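Local coordinates for protein probable dipeptidase (Pseudomonas aeruginosa, PDB 3B40) that probably acts as a metal-dependent dipeptidase of the membrane dipeptidase (M19) family, built on a TIM-barrel fold, at residues Arg159-Ser164 / Glu200-Leu205; Asp173-Leu178 / Ile243-Ser248. The protein carries 11 engineered substitutions. All coordinates share one frame; numbering follows the deposited sequence.

Contact 1: Arg159-Ser164 / Glu200-Leu205. Engineered in segment 159-164: S164 (natural residue Asn).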
# COMPACT_ATOMS: atom_id res chain seq x y z
N ARG A 159 -2.66 -1.91 14.13
CA ARG A 159 -1.72 -0.88 14.59
C ARG A 159 -1.51 0.27 13.60
O ARG A 159 -0.79 1.24 13.91
CB ARG A 159 -0.40 -1.54 14.99
CG ARG A 159 -0.48 -2.35 16.30
CD ARG A 159 -0.81 -1.47 17.48
NE ARG A 159 -1.05 -2.23 18.71
CZ ARG A 159 -2.21 -2.74 19.11
NH1 ARG A 159 -3.33 -2.62 18.39
NH2 ARG A 159 -2.25 -3.40 20.26
N MET A 160 -2.16 0.19 12.43
CA MET A 160 -2.07 1.21 11.37
C MET A 160 -3.41 1.16 10.65
O MET A 160 -3.94 0.08 10.44
CB MET A 160 -0.91 0.90 10.38
CG MET A 160 -0.69 1.96 9.23
SD MET A 160 0.89 1.96 8.24
CE MET A 160 0.91 0.33 7.50
N PHE A 161 -3.95 2.34 10.29
CA PHE A 161 -5.24 2.47 9.60
C PHE A 161 -5.13 3.50 8.46
O PHE A 161 -4.70 4.66 8.67
CB PHE A 161 -6.35 2.90 10.60
CG PHE A 161 -7.71 3.13 9.97
CD1 PHE A 161 -8.16 4.42 9.70
CD2 PHE A 161 -8.51 2.06 9.62
CE1 PHE A 161 -9.43 4.63 9.10
CE2 PHE A 161 -9.77 2.27 9.02
CZ PHE A 161 -10.22 3.54 8.76
N GLY A 162 -5.47 3.05 7.27
CA GLY A 162 -5.61 3.95 6.12
C GLY A 162 -7.07 4.13 5.82
O GLY A 162 -7.81 3.16 5.72
N PHE A 163 -7.52 5.36 5.73
CA PHE A 163 -8.92 5.65 5.45
C PHE A 163 -9.38 5.17 4.10
O PHE A 163 -10.58 4.89 3.91
CB PHE A 163 -9.11 7.16 5.43
CG PHE A 163 -9.14 7.79 6.80
CD1 PHE A 163 -10.33 8.25 7.30
CD2 PHE A 163 -7.96 7.97 7.54
CE1 PHE A 163 -10.38 8.86 8.57
CE2 PHE A 163 -8.00 8.55 8.80
CZ PHE A 163 -9.22 9.02 9.30
N SER A 164 -8.47 5.15 3.13
CA SER A 164 -8.92 5.02 1.74
C SER A 164 -8.37 3.85 1.01
O SER A 164 -7.33 3.32 1.35
CB SER A 164 -8.56 6.28 0.94
OG SER A 164 -9.16 7.43 1.49
N GLU A 200 -8.85 12.11 15.48
CA GLU A 200 -8.73 12.22 16.94
C GLU A 200 -8.76 10.82 17.61
O GLU A 200 -7.93 10.51 18.49
CB GLU A 200 -9.82 13.15 17.52
CG GLU A 200 -9.73 13.38 19.07
CD GLU A 200 -8.46 14.08 19.54
OE1 GLU A 200 -8.10 13.93 20.74
OE2 GLU A 200 -7.81 14.80 18.76
N ARG A 201 -9.71 9.97 17.21
CA ARG A 201 -9.83 8.63 17.81
C ARG A 201 -8.59 7.79 17.57
O ARG A 201 -8.14 7.11 18.49
CB ARG A 201 -11.10 7.90 17.34
CG ARG A 201 -11.35 6.52 17.99
CD ARG A 201 -11.51 6.58 19.51
NE ARG A 201 -12.54 7.52 19.91
CZ ARG A 201 -13.84 7.27 19.90
NH1 ARG A 201 -14.30 6.08 19.50
NH2 ARG A 201 -14.69 8.25 20.27
N LEU A 202 -8.03 7.86 16.36
CA LEU A 202 -6.80 7.11 16.02
C LEU A 202 -5.60 7.61 16.82
O LEU A 202 -4.75 6.81 17.29
CB LEU A 202 -6.53 7.22 14.51
CG LEU A 202 -7.56 6.40 13.70
CD1 LEU A 202 -7.51 6.71 12.22
CD2 LEU A 202 -7.45 4.89 13.93
N ASN A 203 -5.50 8.93 16.95
CA ASN A 203 -4.44 9.51 17.78
C ASN A 203 -4.53 8.96 19.21
O ASN A 203 -3.50 8.53 19.78
CB ASN A 203 -4.53 11.05 17.84
CG ASN A 203 -3.96 11.76 16.61
OD1 ASN A 203 -4.12 12.97 16.51
ND2 ASN A 203 -3.32 11.04 15.68
N ASP A 204 -5.75 8.97 19.78
CA ASP A 204 -6.02 8.50 21.15
C ASP A 204 -5.68 7.03 21.31
O ASP A 204 -5.14 6.63 22.33
CB ASP A 204 -7.51 8.68 21.55
CG ASP A 204 -7.90 10.13 21.74
OD1 ASP A 204 -6.99 10.97 21.88
OD2 ASP A 204 -9.13 10.46 21.70
N LEU A 205 -6.06 6.22 20.33
CA LEU A 205 -5.77 4.81 20.32
C LEU A 205 -4.30 4.44 20.09
O LEU A 205 -3.92 3.30 20.31
CB LEU A 205 -6.66 4.12 19.28
CG LEU A 205 -8.12 3.96 19.66
CD1 LEU A 205 -8.91 3.44 18.48
CD2 LEU A 205 -8.30 3.04 20.89
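L202 drives one of its methyl branches, CD1, against the F161 ring and the far end of the F163 ring, so that a single leucine overlaps two aromatic side chains. The closer approach is to F161, where L202 CD1 lies 3.5 Å from F161 CD1. The same methyl stands 3.9 Å from F163 CE2, and it meets both rings at a slant. The other branch turns back to the stem of F161, with L202 CD2 4.0 Å from F161 CB, and these two side chains cross at about a right angle. CB of F161 points toward the helix, and with CG anti to the backbone N (chi1 177°) the ring is placed where its CD1 meets the leucine methyl. The two phenylalanines also pack together: F161 CE1 sits over the centre of the F163 ring, 3.9 Å above its plane. L150 of helix 148-155 adds to the same cluster by touching both F161 and L202, while I209 of the next strand packs on L202. No hydrogen bond joins the two segments. Strand 160-162 and helix 193-205 of the barrel are therefore held here by buried apolar contact, with the polar pairing of the helix made to other parts of the chain.

Contact 2: Asp173-Leu178 / Ile243-Ser248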
# COMPACT_ATOMS: atom_id res chain seq x y z
N ASP A 173 -12.56 11.19 1.10
CA ASP A 173 -12.48 11.12 -0.38
C ASP A 173 -11.23 10.36 -0.84
O ASP A 173 -10.16 10.48 -0.23
CB ASP A 173 -12.44 12.50 -1.04
CG ASP A 173 -13.69 13.36 -0.75
OD1 ASP A 173 -14.79 12.82 -0.50
OD2 ASP A 173 -13.55 14.61 -0.79
N SER A 174 -11.34 9.65 -1.95
CA SER A 174 -10.20 8.92 -2.46
C SER A 174 -9.47 9.77 -3.52
O SER A 174 -10.06 10.66 -4.12
CB SER A 174 -10.67 7.58 -3.04
OG SER A 174 -9.61 6.92 -3.74
N SER A 175 -8.20 9.49 -3.75
CA SER A 175 -7.50 10.08 -4.89
C SER A 175 -7.99 9.45 -6.21
O SER A 175 -7.75 9.98 -7.30
CB SER A 175 -5.99 9.92 -4.73
OG SER A 175 -5.57 8.54 -4.73
N ARG A 176 -8.69 8.31 -6.10
CA ARG A 176 -9.17 7.58 -7.28
C ARG A 176 -10.64 7.28 -7.13
O ARG A 176 -11.01 6.13 -6.84
CB ARG A 176 -8.37 6.28 -7.46
CG ARG A 176 -6.96 6.53 -8.02
CD ARG A 176 -6.26 5.20 -8.28
NE ARG A 176 -5.90 4.52 -7.03
CZ ARG A 176 -5.22 3.37 -6.96
NH1 ARG A 176 -4.93 2.83 -5.77
NH2 ARG A 176 -4.84 2.76 -8.09
N PRO A 177 -11.48 8.32 -7.31
CA PRO A 177 -12.93 8.09 -7.32
C PRO A 177 -13.29 7.15 -8.48
O PRO A 177 -12.72 7.26 -9.59
CB PRO A 177 -13.54 9.51 -7.54
CG PRO A 177 -12.44 10.42 -7.92
CD PRO A 177 -11.11 9.73 -7.58
N LEU A 178 -14.17 6.19 -8.21
CA LEU A 178 -14.61 5.29 -9.27
C LEU A 178 -15.98 5.62 -9.84
O LEU A 178 -16.99 5.59 -9.11
CB LEU A 178 -14.69 3.86 -8.79
CG LEU A 178 -13.44 3.05 -8.55
CD1 LEU A 178 -13.90 1.58 -8.48
CD2 LEU A 178 -12.43 3.29 -9.68
N ILE A 243 0.19 11.48 -11.62
CA ILE A 243 -1.12 10.91 -11.45
C ILE A 243 -1.56 11.31 -10.04
O ILE A 243 -0.71 11.53 -9.17
CB ILE A 243 -1.12 9.34 -11.63
CG1 ILE A 243 -0.05 8.68 -10.78
CG2 ILE A 243 -0.97 8.95 -13.11
CD1 ILE A 243 -0.13 7.07 -10.76
N LYS A 244 -2.86 11.43 -9.82
CA LYS A 244 -3.43 11.83 -8.52
C LYS A 244 -3.13 10.86 -7.40
O LYS A 244 -2.99 11.29 -6.26
CB LYS A 244 -4.94 12.05 -8.65
CG LYS A 244 -5.20 13.24 -9.56
CD LYS A 244 -6.62 13.64 -9.78
CE LYS A 244 -6.55 14.83 -10.78
NZ LYS A 244 -7.85 15.49 -11.06
N ARG A 245 -3.00 9.58 -7.75
CA ARG A 245 -2.55 8.51 -6.83
C ARG A 245 -1.16 8.74 -6.21
O ARG A 245 -0.90 8.32 -5.08
CB ARG A 245 -2.63 7.13 -7.53
CG ARG A 245 -2.27 5.86 -6.63
CD ARG A 245 -2.96 5.78 -5.26
NE ARG A 245 -2.55 4.52 -4.56
CZ ARG A 245 -1.56 4.41 -3.68
NH1 ARG A 245 -0.88 5.48 -3.27
NH2 ARG A 245 -1.28 3.22 -3.16
N ASN A 246 -0.29 9.47 -6.92
CA ASN A 246 1.05 9.82 -6.43
C ASN A 246 1.07 11.15 -5.63
O ASN A 246 0.10 11.92 -5.68
CB ASN A 246 2.03 9.87 -7.63
CG ASN A 246 2.46 8.47 -8.10
OD1 ASN A 246 2.09 7.47 -7.48
ND2 ASN A 246 3.32 8.40 -9.13
N LEU A 247 2.17 11.40 -4.90
CA LEU A 247 2.31 12.53 -3.97
C LEU A 247 2.99 13.79 -4.60
O LEU A 247 4.01 13.69 -5.30
CB LEU A 247 3.13 12.08 -2.76
CG LEU A 247 2.52 11.03 -1.80
CD1 LEU A 247 3.51 10.61 -0.74
CD2 LEU A 247 1.27 11.59 -1.14
N SER A 248 2.42 14.96 -4.36
CA SER A 248 3.06 16.21 -4.73
C SER A 248 4.14 16.42 -3.69
O SER A 248 4.09 15.80 -2.63
CB SER A 248 2.07 17.36 -4.67
OG SER A 248 1.60 17.56 -3.34
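The guanidinium of R176 has one face laid over the aliphatic part of R245: CG of R245 stands 3.8 Å above its plane, over the centre, and CD covers the same group close by. The relation is not mutual, because R176 reaches the R245 guanidinium at its edge, where R176 NH1 comes to 3.2 Å from R245 NE. With the two planes 62° apart, this is no parallel stack of guanidinium groups. Both nitrogens are donors and so do not bond to each other. Each arginine takes its acceptor elsewhere: R176 NH1 bonds Q213 OE1, and R245 NH2 bonds the carbonyl oxygen of H234. A bend in R245 (chi2 48°) sets its CD over the R176 group, and Y270 touches both arginines.

Next to the arginines the backbones come together. S175 CB lies 3.6 Å from K244 O, and S175 OG packs 3.7 Å from R245 CA, a contact without a hydrogen bond. K244 returns the approach with its CB, 3.7 Å from S175 O, before its extended chain leads away. Each loop is shaped from within. The backbone N of R176 donates to S174 OG at 2.9 Å, nearly straight at 163°, which makes an ST turn. In 243-248 a type I beta turn runs from I243 to N246, closed by N246 N to I243 O at 3.1 Å, and S248 then serves as N-cap of helix 249-257. Two turn-bearing loops, each running from a parallel strand to its following helix, thus meet at the C-terminal ends of the strands, where TIM-barrel enzymes carry the active site; R245 probably corresponds to the substrate-binding arginine of M19 dipeptidases.

The two contacts show how a barrel changes its chemistry from wall to loops. Contact 1 belongs to the buried layer between sheet and surrounding helices and is wholly apolar; contact 2, partly buried, joins loops and mixes aliphatic cover with polar backbone and two arginines whose hydrogen bonds go to partners outside the segments. They share one beta-alpha unit, and contact 2 joins it to a second: 173-178 lies in the connection from strand 160-162 to helix 193-205, the two elements paired in contact 1, whereas 243-248 follows strand 230-235. Their centres are about 20 Å apart, yet they touch where OG of the engineered S164 packs 3.6 Å from D173 O.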